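Long-range contact in RING finger protein unkempt homolog (Mus musculus, PDB 5ELH), which binds specific RNA sequences through clustered CCCH zinc fingers and represses translation to shape the early morphology of cortical neurons: residues Y91-Y96 / D126-V131. Numbering follows the deposited sequence.
Sequences YHLRYY and DLRSPV
Residues Arg94 and Val131 bring the two non-regular segments closest, their CA atoms 4.8 Å apart. Val131 N donates to Leu93 O at 3.2 Å. The same oxygen takes two further bonds from Arg128, whose NH1 and NH2 grip it end-on. Arg128 NH2 reaches Leu93 O at 2.9 Å, in the carbonyl plane on a lone pair, whereas NH1 sits well above that plane. Arg128 NH1 also reaches Tyr96 O at 2.7 Å, nearly straight (167° at the hydrogen) and on a lone pair. Both acceptors lie within 6° of the guanidinium plane, which probably fixes its rotation. A bend at chi3 (-79°) directs the guanidinium to the two carbonyls, while CD passes Tyr96 CD2, the two side chains crossing at about a right angle. A leucine in place of Arg128 would probably leave Tyr96 O without its mate and Leu93 O with the Val131 bond alone across this contact. Apolar packing adds Leu93 CB against Val131 CB at 4.0 Å, while Pro130 CB lies 3.6 Å from Arg94 NH1. Arg94 NH2 forms a salt bridge with Glu136 of helix 134-142. The contact joins the loop after helix 87-90 to the loop before helix 134-142, both within the UNK-like CCCH finger region, with Tyr96 and Arg128 touching helix 3-10.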
loop_
_atom_site.group_PDB
_atom_site.type_symbol
_atom_site.label_atom_id
_atom_site.label_comp_id
_atom_site.label_asym_id
_atom_site.label_seq_id
_atom_site.Cartn_x
_atom_site.Cartn_y
_atom_site.Cartn_z
ATOM N N TYR A 91 -1.237 16.487 1.752
ATOM C CA TYR A 91 -1.412 15.189 1.105
ATOM C C TYR A 91 -2.880 14.770 1.086
ATOM O O TYR A 91 -3.211 13.606 0.860
ATOM C CB TYR A 91 -0.512 14.140 1.759
ATOM C CG TYR A 91 0.940 14.516 1.561
ATOM C CD1 TYR A 91 1.593 15.329 2.477
ATOM C CD2 TYR A 91 1.629 14.128 0.423
ATOM C CE1 TYR A 91 2.897 15.705 2.295
ATOM C CE2 TYR A 91 2.930 14.498 0.228
ATOM C CZ TYR A 91 3.566 15.293 1.167
ATOM O OH TYR A 91 4.877 15.679 0.989
ATOM N N HIS A 92 -3.748 15.750 1.286
ATOM C CA HIS A 92 -5.194 15.542 1.226
ATOM C C HIS A 92 -5.645 15.365 -0.224
ATOM O O HIS A 92 -5.061 15.956 -1.152
ATOM C CB HIS A 92 -5.904 16.746 1.846
ATOM C CG HIS A 92 -7.287 16.460 2.350
ATOM N ND1 HIS A 92 -8.356 16.219 1.511
ATOM C CD2 HIS A 92 -7.779 16.413 3.610
ATOM C CE1 HIS A 92 -9.442 16.008 2.235
ATOM N NE2 HIS A 92 -9.122 16.134 3.510
ATOM N N LEU A 93 -6.673 14.542 -0.409
ATOM C CA LEU A 93 -7.290 14.319 -1.723
ATOM C C LEU A 93 -7.691 15.622 -2.416
ATOM O O LEU A 93 -7.627 15.737 -3.636
ATOM C CB LEU A 93 -8.515 13.407 -1.582
ATOM C CG LEU A 93 -8.196 11.924 -1.371
ATOM C CD1 LEU A 93 -9.400 11.178 -0.805
ATOM C CD2 LEU A 93 -7.722 11.294 -2.672
ATOM N N ARG A 94 -8.053 16.617 -1.618
ATOM C CA ARG A 94 -8.490 17.912 -2.106
ATOM C C ARG A 94 -7.373 18.731 -2.734
ATOM O O ARG A 94 -7.608 19.482 -3.679
ATOM C CB ARG A 94 -9.094 18.707 -0.947
ATOM C CG ARG A 94 -9.412 20.163 -1.260
ATOM C CD ARG A 94 -10.441 20.282 -2.369
ATOM N NE ARG A 94 -10.791 21.674 -2.626
ATOM C CZ ARG A 94 -10.147 22.472 -3.470
ATOM N NH1 ARG A 94 -9.097 22.027 -4.158
ATOM N NH2 ARG A 94 -10.559 23.724 -3.625
ATOM N N TYR A 95 -6.167 18.597 -2.196
ATOM C CA TYR A 95 -5.083 19.524 -2.514
ATOM C C TYR A 95 -3.800 18.926 -3.093
ATOM O O TYR A 95 -3.082 19.616 -3.823
ATOM C CB TYR A 95 -4.732 20.340 -1.278
ATOM C CG TYR A 95 -5.772 21.363 -0.917
ATOM C CD1 TYR A 95 -6.145 22.341 -1.829
ATOM C CD2 TYR A 95 -6.375 21.365 0.337
ATOM C CE1 TYR A 95 -7.078 23.288 -1.517
ATOM C CE2 TYR A 95 -7.328 22.316 0.664
ATOM C CZ TYR A 95 -7.679 23.270 -0.272
ATOM O OH TYR A 95 -8.606 24.232 0.024
ATOM N N TYR A 96 -3.498 17.670 -2.792
ATOM C CA TYR A 96 -2.230 17.080 -3.232
ATOM C C TYR A 96 -2.016 17.217 -4.744
ATOM O O TYR A 96 -2.857 16.813 -5.544
ATOM C CB TYR A 96 -2.159 15.610 -2.815
ATOM C CG TYR A 96 -0.892 14.898 -3.213
ATOM C CD1 TYR A 96 0.337 15.251 -2.668
ATOM C CD2 TYR A 96 -0.927 13.852 -4.118
ATOM C CE1 TYR A 96 1.497 14.591 -3.033
ATOM C CE2 TYR A 96 0.227 13.186 -4.488
ATOM C CZ TYR A 96 1.432 13.555 -3.939
ATOM O OH TYR A 96 2.563 12.885 -4.313
ATOM N N ASP A 126 2.489 16.648 -13.917
ATOM C CA ASP A 126 2.489 16.122 -12.559
ATOM C C ASP A 126 1.245 16.570 -11.807
ATOM O O ASP A 126 1.080 16.240 -10.641
ATOM C CB ASP A 126 3.751 16.594 -11.823
ATOM C CG ASP A 126 4.021 15.828 -10.533
ATOM O OD1 ASP A 126 3.599 14.658 -10.406
ATOM O OD2 ASP A 126 4.679 16.402 -9.639
ATOM N N LEU A 127 0.367 17.321 -12.472
ATOM C CA LEU A 127 -0.856 17.806 -11.827
ATOM C C LEU A 127 -1.913 16.716 -11.739
ATOM O O LEU A 127 -1.979 15.832 -12.588
ATOM C CB LEU A 127 -1.443 18.981 -12.604
ATOM C CG LEU A 127 -0.688 20.302 -12.518
ATOM C CD1 LEU A 127 -1.139 21.243 -13.630
ATOM C CD2 LEU A 127 -0.897 20.938 -11.156
ATOM N N ARG A 128 -2.728 16.774 -10.694
ATOM C CA ARG A 128 -3.961 16.005 -10.652
ATOM C C ARG A 128 -5.109 16.958 -10.388
ATOM O O ARG A 128 -4.910 18.059 -9.873
ATOM C CB ARG A 128 -3.914 14.919 -9.572
ATOM C CG ARG A 128 -3.598 15.424 -8.185
ATOM C CD ARG A 128 -3.475 14.271 -7.204
ATOM N NE ARG A 128 -4.783 13.774 -6.789
ATOM C CZ ARG A 128 -5.526 14.304 -5.818
ATOM N NH1 ARG A 128 -5.112 15.364 -5.139
ATOM N NH2 ARG A 128 -6.709 13.777 -5.539
ATOM N N SER A 129 -6.313 16.538 -10.756
ATOM C CA SER A 129 -7.495 17.320 -10.469
ATOM C C SER A 129 -7.819 17.122 -9.002
ATOM O O SER A 129 -7.617 16.034 -8.461
ATOM C CB SER A 129 -8.661 16.854 -11.332
ATOM O OG SER A 129 -8.313 16.888 -12.706
ATOM N N PRO A 130 -8.302 18.179 -8.340
ATOM C CA PRO A 130 -8.740 17.953 -6.967
ATOM C C PRO A 130 -9.897 16.961 -6.864
ATOM O O PRO A 130 -10.592 16.697 -7.849
ATOM C CB PRO A 130 -9.168 19.351 -6.496
ATOM C CG PRO A 130 -9.166 20.218 -7.688
ATOM C CD PRO A 130 -8.288 19.606 -8.696
ATOM N N VAL A 131 -10.050 16.375 -5.680
ATOM C CA VAL A 131 -11.282 15.688 -5.296
ATOM C C VAL A 131 -11.988 16.645 -4.346
ATOM O O VAL A 131 -11.377 17.142 -3.408
ATOM C CB VAL A 131 -11.002 14.358 -4.569
ATOM C CG1 VAL A 131 -12.276 13.801 -3.904
ATOM C CG2 VAL A 131 -10.418 13.339 -5.531
#